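Uly1 (Catenovulum maritimum, PDB 7DRQ) cleaves ulvan, a sulfated polysaccharide of green algae, as a calcium-binding lyase of polysaccharide lyase family 24, probably by beta-elimination. Local coordinates at residues Glu415-Val421 / Arg433-Val439; Gly276-Arg280 / Leu319-Ala325; Ser151-Ala157 / Thr168-Lys172. One frame throughout, in Å; residues are numbered along the deposited sequence.

Contact 1 (Glu415-Val421 / Arg433-Val439)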
loop_
_atom_site.group_PDB
_atom_site.type_symbol
_atom_site.label_atom_id
_atom_site.label_comp_id
_atom_site.label_asym_id
_atom_site.label_seq_id
_atom_site.Cartn_x
_atom_site.Cartn_y
_atom_site.Cartn_z
ATOM N N GLU A 415 -2.401 0.300 20.979
ATOM C CA GLU A 415 -3.376 0.629 22.007
ATOM C C GLU A 415 -2.654 1.449 23.062
ATOM O O GLU A 415 -1.671 0.980 23.643
ATOM C CB GLU A 415 -3.989 -0.632 22.615
ATOM C CG GLU A 415 -5.127 -0.367 23.584
ATOM C CD GLU A 415 -5.892 -1.631 23.907
ATOM O OE1 GLU A 415 -6.757 -2.030 23.095
ATOM O OE2 GLU A 415 -5.610 -2.237 24.960
ATOM N N GLN A 416 -3.122 2.679 23.276
ATOM C CA GLN A 416 -2.419 3.650 24.111
ATOM C C GLN A 416 -0.982 3.817 23.669
ATOM O O GLN A 416 -0.079 4.001 24.496
ATOM C CB GLN A 416 -2.494 3.256 25.590
ATOM C CG GLN A 416 -3.904 3.272 26.179
ATOM C CD GLN A 416 -3.969 2.682 27.580
ATOM O OE1 GLN A 416 -4.902 2.955 28.332
ATOM N NE2 GLN A 416 -2.976 1.863 27.931
ATOM N N GLY A 417 -0.729 3.711 22.361
ATOM C CA GLY A 417 0.593 3.853 21.800
ATOM C C GLY A 417 1.437 2.601 21.792
ATOM O O GLY A 417 2.534 2.618 21.221
ATOM N N ARG A 418 0.969 1.505 22.396
ATOM C CA ARG A 418 1.771 0.312 22.562
ATOM C C ARG A 418 1.278 -0.796 21.641
ATOM O O ARG A 418 0.065 -0.999 21.506
ATOM C CB ARG A 418 1.723 -0.166 24.018
ATOM C CG ARG A 418 1.970 0.993 24.997
ATOM C CD ARG A 418 2.579 0.517 26.288
ATOM N NE ARG A 418 1.722 -0.424 27.007
ATOM C CZ ARG A 418 0.759 -0.077 27.855
ATOM N NH1 ARG A 418 0.493 1.203 28.086
ATOM N NH2 ARG A 418 0.055 -1.015 28.471
ATOM N N PRO A 419 2.191 -1.502 20.981
ATOM C CA PRO A 419 1.768 -2.555 20.046
ATOM C C PRO A 419 1.032 -3.686 20.756
ATOM O O PRO A 419 1.415 -4.122 21.844
ATOM C CB PRO A 419 3.092 -3.036 19.441
ATOM C CG PRO A 419 3.990 -1.848 19.534
ATOM C CD PRO A 419 3.625 -1.193 20.854
ATOM N N PHE A 420 -0.040 -4.160 20.126
ATOM C CA PHE A 420 -0.726 -5.357 20.576
ATOM C C PHE A 420 -0.936 -6.270 19.378
ATOM O O PHE A 420 -0.963 -5.815 18.235
ATOM C CB PHE A 420 -2.080 -5.052 21.226
ATOM C CG PHE A 420 -3.117 -4.527 20.272
ATOM C CD1 PHE A 420 -3.950 -5.399 19.573
ATOM C CD2 PHE A 420 -3.275 -3.164 20.078
ATOM C CE1 PHE A 420 -4.903 -4.916 18.700
ATOM C CE2 PHE A 420 -4.237 -2.675 19.202
ATOM C CZ PHE A 420 -5.049 -3.553 18.514
ATOM N N VAL A 421 -1.113 -7.557 19.670
ATOM C CA VAL A 421 -1.476 -8.563 18.674
ATOM C C VAL A 421 -2.676 -9.338 19.193
ATOM O O VAL A 421 -2.642 -9.869 20.307
ATOM C CB VAL A 421 -0.324 -9.534 18.372
ATOM C CG1 VAL A 421 -0.781 -10.576 17.339
ATOM C CG2 VAL A 421 0.921 -8.787 17.895
ATOM N N ARG A 433 -6.344 -11.598 22.814
ATOM C CA ARG A 433 -5.106 -10.835 22.842
ATOM C C ARG A 433 -3.951 -11.731 23.277
ATOM O O ARG A 433 -4.001 -12.367 24.335
ATOM C CB ARG A 433 -5.201 -9.627 23.768
ATOM C CG ARG A 433 -3.953 -8.762 23.630
ATOM C CD ARG A 433 -4.166 -7.343 24.077
ATOM N NE ARG A 433 -5.077 -6.616 23.207
ATOM C CZ ARG A 433 -5.315 -5.317 23.324
ATOM N NH1 ARG A 433 -4.700 -4.617 24.271
ATOM N NH2 ARG A 433 -6.159 -4.715 22.506
ATOM N N VAL A 434 -2.903 -11.776 22.459
ATOM C CA VAL A 434 -1.767 -12.656 22.694
ATOM C C VAL A 434 -0.456 -11.898 22.817
ATOM O O VAL A 434 0.583 -12.516 23.081
ATOM C CB VAL A 434 -1.669 -13.732 21.593
ATOM C CG1 VAL A 434 -2.794 -14.758 21.749
ATOM C CG2 VAL A 434 -1.784 -13.087 20.230
ATOM N N TYR A 435 -0.468 -10.581 22.628
ATOM C CA TYR A 435 0.710 -9.756 22.860
ATOM C C TYR A 435 0.259 -8.342 23.182
ATOM O O TYR A 435 -0.638 -7.806 22.528
ATOM C CB TYR A 435 1.643 -9.740 21.644
ATOM C CG TYR A 435 2.851 -8.852 21.835
ATOM C CD1 TYR A 435 3.991 -9.335 22.464
ATOM C CD2 TYR A 435 2.848 -7.532 21.395
ATOM C CE1 TYR A 435 5.102 -8.535 22.642
ATOM C CE2 TYR A 435 3.957 -6.714 21.575
ATOM C CZ TYR A 435 5.084 -7.231 22.201
ATOM O OH TYR A 435 6.196 -6.443 22.397
ATOM N N TYR A 436 0.881 -7.744 24.196
ATOM C CA TYR A 436 0.677 -6.327 24.469
ATOM C C TYR A 436 1.930 -5.819 25.157
ATOM O O TYR A 436 2.290 -6.323 26.228
ATOM C CB TYR A 436 -0.564 -6.090 25.337
ATOM C CG TYR A 436 -0.967 -4.630 25.463
ATOM C CD1 TYR A 436 -0.747 -3.727 24.424
ATOM C CD2 TYR A 436 -1.574 -4.154 26.623
ATOM C CE1 TYR A 436 -1.116 -2.392 24.540
ATOM C CE2 TYR A 436 -1.948 -2.823 26.748
ATOM C CZ TYR A 436 -1.716 -1.945 25.705
ATOM O OH TYR A 436 -2.088 -0.623 25.846
ATOM N N ALA A 437 2.605 -4.858 24.525
ATOM C CA ALA A 437 3.826 -4.313 25.095
ATOM C C ALA A 437 3.522 -3.732 26.475
ATOM O O ALA A 437 2.437 -3.190 26.698
ATOM C CB ALA A 437 4.412 -3.233 24.189
ATOM N N PRO A 438 4.463 -3.828 27.409
ATOM C CA PRO A 438 4.173 -3.489 28.804
ATOM C C PRO A 438 4.201 -1.999 29.085
ATOM O O PRO A 438 4.789 -1.197 28.357
ATOM C CB PRO A 438 5.301 -4.194 29.566
ATOM C CG PRO A 438 6.450 -4.150 28.609
ATOM C CD PRO A 438 5.824 -4.371 27.238
ATOM N N VAL A 439 3.604 -1.640 30.204
ATOM C CA VAL A 439 3.610 -0.283 30.680
ATOM C C VAL A 439 5.084 0.105 30.814
ATOM O O VAL A 439 5.879 -0.703 31.175
ATOM C CB VAL A 439 2.924 -0.231 32.049
ATOM C CG1 VAL A 439 3.231 1.038 32.773
ATOM C CG2 VAL A 439 1.442 -0.509 31.929
HETATM O O HOH W 1 -4.769 -0.531 27.123
#
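Arg418 reaches across the hairpin of strands 418-425 and 432-436 and lies over the ring of Tyr436. Its CB is 3.6 Å from CE1 of Tyr436 and also touches CB of Ala437. CD passes close to the carbonyl oxygens of Ala437 and Pro438, and a bend at chi3 (-61°) then turns the guanidinium back over the tyrosine. NE gives a nearly straight hydrogen bond of 2.9 Å to Ala437 O, which lies in the guanidinium plane although the donor stands above the carbonyl plane. At the tip, NH2 comes within 3.2 Å of Tyr436 CE2; the guanidinium is stacked on the ring at 28° between planes, with Val439 CG2 over its opposite face. The far face of the same ring has Arg433 NH1 above its centre, which puts the tyrosine between two cationic groups. Its hydroxyl donates to Glu415 O at 2.8 Å, while Arg418 N, closing the type I' turn Glu415-Arg418, reaches that oxygen from the other side. Water 1 donates to both Tyr436 OH and Glu415 OE2. Arg433 grips the Glu415 carboxylate end-on, NH1 to OE2 at 2.6 Å and NH2 to OE1 at 2.8 Å, both arriving from above the carboxylate plane. Its guanidinium also lies flat on Phe420, planes 15° apart, as an off-centre cation-pi pair, and NE is bridged to Glu422. Val421 O accepts from Val434 N (2.9 Å) and, by a longer and more bent bond, from Tyr435 N (3.3 Å): a classic beta bulge. In this antiparallel propeller blade strand 432-436 is outermost, and strand 408-415 flanks the hairpin on its other side; Val421 and Tyr435 pack on Ile2, while Pro419 and Val421 meet strand 455-462.

Contact 2 (Gly276-Arg280 / Leu319-Ala325)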
loop_
_atom_site.group_PDB
_atom_site.type_symbol
_atom_site.label_atom_id
_atom_site.label_comp_id
_atom_site.label_asym_id
_atom_site.label_seq_id
_atom_site.Cartn_x
_atom_site.Cartn_y
_atom_site.Cartn_z
ATOM N N GLY A 276 -8.808 -8.379 -3.319
ATOM C CA GLY A 276 -10.053 -8.014 -2.663
ATOM C C GLY A 276 -10.247 -6.526 -2.838
ATOM O O GLY A 276 -9.281 -5.763 -2.835
ATOM N N PHE A 277 -11.498 -6.116 -3.037
ATOM C CA PHE A 277 -11.701 -4.700 -3.310
ATOM C C PHE A 277 -13.147 -4.308 -3.047
ATOM O O PHE A 277 -14.032 -5.155 -2.901
ATOM C CB PHE A 277 -11.298 -4.341 -4.759
ATOM C CG PHE A 277 -12.122 -5.014 -5.821
ATOM C CD1 PHE A 277 -11.748 -6.255 -6.321
ATOM C CD2 PHE A 277 -13.247 -4.385 -6.359
ATOM C CE1 PHE A 277 -12.493 -6.878 -7.316
ATOM C CE2 PHE A 277 -14.003 -5.004 -7.367
ATOM C CZ PHE A 277 -13.618 -6.246 -7.847
ATOM N N GLN A 278 -13.357 -2.997 -2.961
ATOM C CA GLN A 278 -14.676 -2.388 -3.019
ATOM C C GLN A 278 -14.738 -1.475 -4.238
ATOM O O GLN A 278 -13.719 -1.128 -4.833
ATOM C CB GLN A 278 -14.988 -1.622 -1.715
ATOM C CG GLN A 278 -14.788 -2.525 -0.495
ATOM C CD GLN A 278 -15.298 -1.928 0.807
ATOM O OE1 GLN A 278 -14.619 -1.116 1.445
ATOM N NE2 GLN A 278 -16.495 -2.335 1.213
ATOM N N ARG A 279 -15.949 -1.093 -4.617
ATOM C CA ARG A 279 -16.184 -0.397 -5.874
ATOM C C ARG A 279 -16.700 1.008 -5.581
ATOM O O ARG A 279 -17.463 1.207 -4.635
ATOM C CB ARG A 279 -17.192 -1.179 -6.734
ATOM C CG ARG A 279 -17.861 -0.345 -7.832
ATOM C CD ARG A 279 -18.872 -1.170 -8.645
ATOM N NE ARG A 279 -20.005 -1.598 -7.829
ATOM C CZ ARG A 279 -20.833 -2.590 -8.162
ATOM N NH1 ARG A 279 -20.656 -3.230 -9.308
ATOM N NH2 ARG A 279 -21.861 -2.903 -7.374
ATOM N N ARG A 280 -16.268 1.997 -6.362
ATOM C CA ARG A 280 -16.898 3.308 -6.318
ATOM C C ARG A 280 -17.588 3.519 -7.654
ATOM O O ARG A 280 -16.925 3.579 -8.693
ATOM C CB ARG A 280 -15.914 4.450 -6.044
ATOM C CG ARG A 280 -16.645 5.799 -5.890
ATOM C CD ARG A 280 -15.701 6.963 -5.550
ATOM N NE ARG A 280 -14.993 6.769 -4.285
ATOM C CZ ARG A 280 -14.163 7.658 -3.748
ATOM N NH1 ARG A 280 -13.961 8.827 -4.341
ATOM N NH2 ARG A 280 -13.540 7.386 -2.603
ATOM N N LEU A 319 -11.939 -7.830 -15.937
ATOM C CA LEU A 319 -13.289 -7.731 -15.399
ATOM C C LEU A 319 -13.959 -6.428 -15.819
ATOM O O LEU A 319 -13.337 -5.362 -15.822
ATOM C CB LEU A 319 -13.244 -7.815 -13.866
ATOM C CG LEU A 319 -14.544 -8.054 -13.110
ATOM C CD1 LEU A 319 -15.230 -9.338 -13.565
ATOM C CD2 LEU A 319 -14.276 -8.072 -11.572
ATOM N N VAL A 320 -15.247 -6.517 -16.146
ATOM C CA VAL A 320 -16.054 -5.355 -16.497
ATOM C C VAL A 320 -17.140 -5.091 -15.464
ATOM O O VAL A 320 -17.372 -3.939 -15.096
ATOM C CB VAL A 320 -16.673 -5.506 -17.902
ATOM C CG1 VAL A 320 -17.507 -4.268 -18.244
ATOM C CG2 VAL A 320 -15.587 -5.734 -18.944
ATOM N N LYS A 321 -17.819 -6.144 -15.000
ATOM C CA LYS A 321 -18.892 -6.066 -14.011
ATOM C C LYS A 321 -18.364 -6.609 -12.687
ATOM O O LYS A 321 -18.192 -7.826 -12.539
ATOM C CB LYS A 321 -20.107 -6.888 -14.446
ATOM C CG LYS A 321 -20.818 -6.456 -15.719
ATOM C CD LYS A 321 -21.987 -7.439 -15.999
ATOM C CE LYS A 321 -21.537 -8.686 -16.811
ATOM N NZ LYS A 321 -21.378 -10.003 -16.057
ATOM N N ALA A 322 -18.145 -5.722 -11.715
ATOM C CA ALA A 322 -17.565 -6.155 -10.443
ATOM C C ALA A 322 -18.391 -7.250 -9.767
ATOM O O ALA A 322 -17.826 -8.108 -9.076
ATOM C CB ALA A 322 -17.406 -4.956 -9.502
ATOM N N ASP A 323 -19.716 -7.253 -9.958
ATOM C CA ASP A 323 -20.565 -8.202 -9.244
ATOM C C ASP A 323 -20.208 -9.660 -9.518
ATOM O O ASP A 323 -20.557 -10.520 -8.704
ATOM C CB ASP A 323 -22.041 -7.958 -9.583
ATOM C CG ASP A 323 -22.623 -6.761 -8.842
ATOM O OD1 ASP A 323 -21.878 -6.117 -8.070
ATOM O OD2 ASP A 323 -23.825 -6.454 -9.038
ATOM N N GLU A 324 -19.521 -9.967 -10.628
ATOM C CA GLU A 324 -19.018 -11.327 -10.815
ATOM C C GLU A 324 -18.190 -11.786 -9.630
ATOM O O GLU A 324 -18.146 -12.980 -9.326
ATOM C CB GLU A 324 -18.166 -11.428 -12.079
ATOM C CG GLU A 324 -18.923 -11.099 -13.352
ATOM C CD GLU A 324 -18.205 -11.609 -14.585
ATOM O OE1 GLU A 324 -17.455 -12.618 -14.474
ATOM O OE2 GLU A 324 -18.387 -10.997 -15.657
ATOM N N ALA A 325 -17.526 -10.850 -8.953
ATOM C CA ALA A 325 -16.619 -11.148 -7.851
ATOM C C ALA A 325 -17.222 -10.804 -6.490
ATOM O O ALA A 325 -16.504 -10.741 -5.495
ATOM C CB ALA A 325 -15.295 -10.406 -8.057
HETATM O O HOH W 2 -18.902 -2.925 -11.672
HETATM O O HOH W 3 -21.556 -5.323 -11.376
HETATM O O HOH W 4 -24.268 -3.910 -8.683
#
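Asp323 of a short 3-10 turn meets Arg279 of propeller-blade strand 272-280 in a loose salt bridge. OD1 lies 3.3 Å from Arg279 NH2 and 3.4 Å from NH1, and both hydrogen bonds are weak, the carboxylate being turned 54° from the guanidinium plane. Stronger bonds are made around this pair. NH1 donates to water 2 and water 3, both at the guanidinium edge and in its plane. Water 2 also takes the N-H of Ala322 (2.9 Å from N) and water 3 that of Asp323 (3.0 Å from N), so the backbone donors at the start of the 3-10 turn are satisfied through solvent. Water 4 accepts from Arg279 NH2 and donates to Asp323 OD2 at 2.6 Å. Beyond the pair, NH2 is bridged to Asp291 on the adjacent strand 290-298 and OD2 to Arg329, acidic and basic groups that would probably favour the charged form of both carboxylates and offset the closeness of Arg279 and Arg329. Within the turn, Ala325 N donates to Ala322 O, and Lys321 NZ is paired with Glu324 OE2. Arg279 CG stands anti to the backbone N (chi1 161°), a setting that carries the chain past Ala322, whose CB is 3.7 Å from NH1. Beside the charged groups the packing is apolar: Phe277 CZ meets Leu319 CD2, and Ala322 CB meets the edge of the phenylalanine ring, near its plane, 4.0 Å from Phe277 CE2.

Contact 3 (Ser151-Ala157 / Thr168-Lys172)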
loop_
_atom_site.group_PDB
_atom_site.type_symbol
_atom_site.label_atom_id
_atom_site.label_comp_id
_atom_site.label_asym_id
_atom_site.label_seq_id
_atom_site.Cartn_x
_atom_site.Cartn_y
_atom_site.Cartn_z
ATOM N N SER A 151 13.138 3.470 -9.692
ATOM C CA SER A 151 14.575 3.318 -9.505
ATOM C C SER A 151 14.877 1.848 -9.251
ATOM O O SER A 151 14.077 1.131 -8.639
ATOM C CB SER A 151 15.085 4.188 -8.336
ATOM O OG SER A 151 15.074 5.564 -8.685
ATOM N N TYR A 152 16.030 1.387 -9.737
ATOM C CA TYR A 152 16.350 -0.023 -9.590
ATOM C C TYR A 152 17.856 -0.218 -9.619
ATOM O O TYR A 152 18.618 0.652 -10.048
ATOM C CB TYR A 152 15.676 -0.888 -10.669
ATOM C CG TYR A 152 16.199 -0.661 -12.069
ATOM C CD1 TYR A 152 15.765 0.427 -12.833
ATOM C CD2 TYR A 152 17.122 -1.527 -12.634
ATOM C CE1 TYR A 152 16.241 0.632 -14.134
ATOM C CE2 TYR A 152 17.605 -1.327 -13.935
ATOM C CZ TYR A 152 17.167 -0.240 -14.669
ATOM O OH TYR A 152 17.647 -0.046 -15.956
ATOM N N SER A 153 18.269 -1.390 -9.174
ATOM C CA SER A 153 19.664 -1.648 -8.866
ATOM C C SER A 153 20.253 -2.685 -9.814
ATOM O O SER A 153 19.555 -3.330 -10.610
ATOM C CB SER A 153 19.800 -2.136 -7.421
ATOM O OG SER A 153 19.542 -3.527 -7.376
ATOM N N LEU A 154 21.569 -2.838 -9.701
ATOM C CA LEU A 154 22.254 -3.979 -10.271
ATOM C C LEU A 154 21.755 -5.268 -9.639
ATOM O O LEU A 154 21.279 -5.294 -8.498
ATOM C CB LEU A 154 23.760 -3.877 -10.021
ATOM C CG LEU A 154 24.470 -2.622 -10.515
ATOM C CD1 LEU A 154 25.913 -2.599 -9.962
ATOM C CD2 LEU A 154 24.449 -2.628 -12.032
ATOM N N ALA A 155 21.897 -6.355 -10.389
ATOM C CA ALA A 155 21.747 -7.678 -9.807
ATOM C C ALA A 155 22.802 -7.877 -8.725
ATOM O O ALA A 155 23.945 -7.434 -8.865
ATOM C CB ALA A 155 21.862 -8.757 -10.889
ATOM N N GLY A 156 22.392 -8.499 -7.620
ATOM C CA GLY A 156 23.266 -8.727 -6.490
ATOM C C GLY A 156 23.342 -7.585 -5.497
ATOM O O GLY A 156 24.033 -7.716 -4.481
ATOM N N ALA A 157 22.659 -6.465 -5.752
ATOM C CA ALA A 157 22.802 -5.308 -4.865
ATOM C C ALA A 157 22.236 -5.573 -3.481
ATOM O O ALA A 157 22.729 -4.998 -2.498
ATOM C CB ALA A 157 22.119 -4.081 -5.461
ATOM N N THR A 168 26.048 3.735 -5.938
ATOM C CA THR A 168 26.766 3.013 -6.986
ATOM C C THR A 168 26.011 1.762 -7.429
ATOM O O THR A 168 26.145 1.328 -8.583
ATOM C CB THR A 168 28.171 2.638 -6.497
ATOM O OG1 THR A 168 28.898 3.830 -6.180
ATOM C CG2 THR A 168 28.931 1.880 -7.564
ATOM N N GLN A 169 25.198 1.188 -6.541
ATOM C CA GLN A 169 24.428 -0.009 -6.851
ATOM C C GLN A 169 23.206 0.269 -7.720
ATOM O O GLN A 169 22.591 -0.683 -8.213
ATOM C CB GLN A 169 23.968 -0.685 -5.556
ATOM C CG GLN A 169 25.117 -1.320 -4.786
ATOM C CD GLN A 169 25.919 -2.241 -5.667
ATOM O OE1 GLN A 169 25.459 -3.316 -6.032
ATOM N NE2 GLN A 169 27.125 -1.814 -6.036
ATOM N N PHE A 170 22.843 1.524 -7.926
ATOM C CA PHE A 170 21.608 1.833 -8.627
ATOM C C PHE A 170 21.901 2.352 -10.026
ATOM O O PHE A 170 22.978 2.890 -10.300
ATOM C CB PHE A 170 20.755 2.819 -7.823
ATOM C CG PHE A 170 20.009 2.141 -6.709
ATOM C CD1 PHE A 170 20.670 1.794 -5.534
ATOM C CD2 PHE A 170 18.686 1.750 -6.883
ATOM C CE1 PHE A 170 20.005 1.128 -4.519
ATOM C CE2 PHE A 170 18.006 1.084 -5.884
ATOM C CZ PHE A 170 18.671 0.769 -4.685
ATOM N N VAL A 171 20.936 2.143 -10.911
ATOM C CA VAL A 171 21.128 2.318 -12.347
ATOM C C VAL A 171 20.587 3.677 -12.751
ATOM O O VAL A 171 19.412 3.989 -12.515
ATOM C CB VAL A 171 20.449 1.196 -13.145
ATOM C CG1 VAL A 171 20.681 1.421 -14.647
ATOM C CG2 VAL A 171 20.967 -0.159 -12.703
ATOM N N LYS A 172 21.442 4.483 -13.374
ATOM C CA LYS A 172 21.036 5.808 -13.804
ATOM C C LYS A 172 20.138 5.743 -15.037
ATOM O O LYS A 172 20.219 4.823 -15.865
ATOM C CB LYS A 172 22.269 6.673 -14.093
ATOM C CG LYS A 172 23.188 6.874 -12.890
ATOM C CD LYS A 172 24.244 7.936 -13.157
ATOM C CE LYS A 172 25.315 7.943 -12.076
ATOM N NZ LYS A 172 26.274 9.078 -12.246
HETATM O O HOH W 5 17.628 3.804 -10.528
#
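Thr168 brings its carbonyl oxygen to the methyl CD1 of Leu154, a loose touch at the entry to the segment. Gln169 holds more firmly: its O takes the N-H of Leu154 at 2.8 Å, nearly straight on. The glutamine chain bends at chi2 (-53°), which brings OE1 alongside Ala157, 3.5 Å from its CB. Phe170 comes next, its CD2 3.4 Å from Tyr152 O. One face of its ring receives Ser153 CB, 4.0 Å from the centroid and almost on the ring normal, a CH-pi contact, while Phe91 meets the ring edge-to-face. Ser153 OG itself is engaged by Leu154 O and by Ile122 N. Strand 150-152 is an edge strand of an antiparallel propeller blade, along which 168-172 adds a single backbone bridge, Ser153 with Phe170, before a type II turn, Leu154-Ala157, leads away. Val171 completes the bridge, its N donating to Tyr152 O at 2.9 Å. Its CB stands over the face of Tyr152, displaced toward the rim, with CG1 3.6 Å from the tyrosine OH and CG2 beside CE2. The tyrosine ring turns under the valine because chi1 (68°) puts CG between backbone N and carbonyl carbon. With an alanine in place of Tyr152, both methyls of Val171 would probably lose the surface they rest on, and His186 its ring neighbour. Water 5 accepts from Tyr152 N and sits 2.7 Å from Val171 O, an oxygen that is also bonded by His186 NE2.

The three contacts lie in separate parts of the propeller and do not touch: centres are 36 Å apart for contacts 1 and 2, 39 Å for contacts 1 and 3, and 38 Å for contacts 2 and 3. Contacts 3 and 2 flank the centre of the chain from opposite sides, and each neighbours a different calcium ion. The side chain of Ser151 in contact 3 is about 8 Å from the calcium bound by Asp173, Asp183 and Lys185; that of Arg279 in contact 2 is about 10 Å from a bound calcium and about 7 Å from the side chains of Leu283 and Phe287, which with Asp285 bind calcium. Contact 1 lies away from the annotated calcium sites.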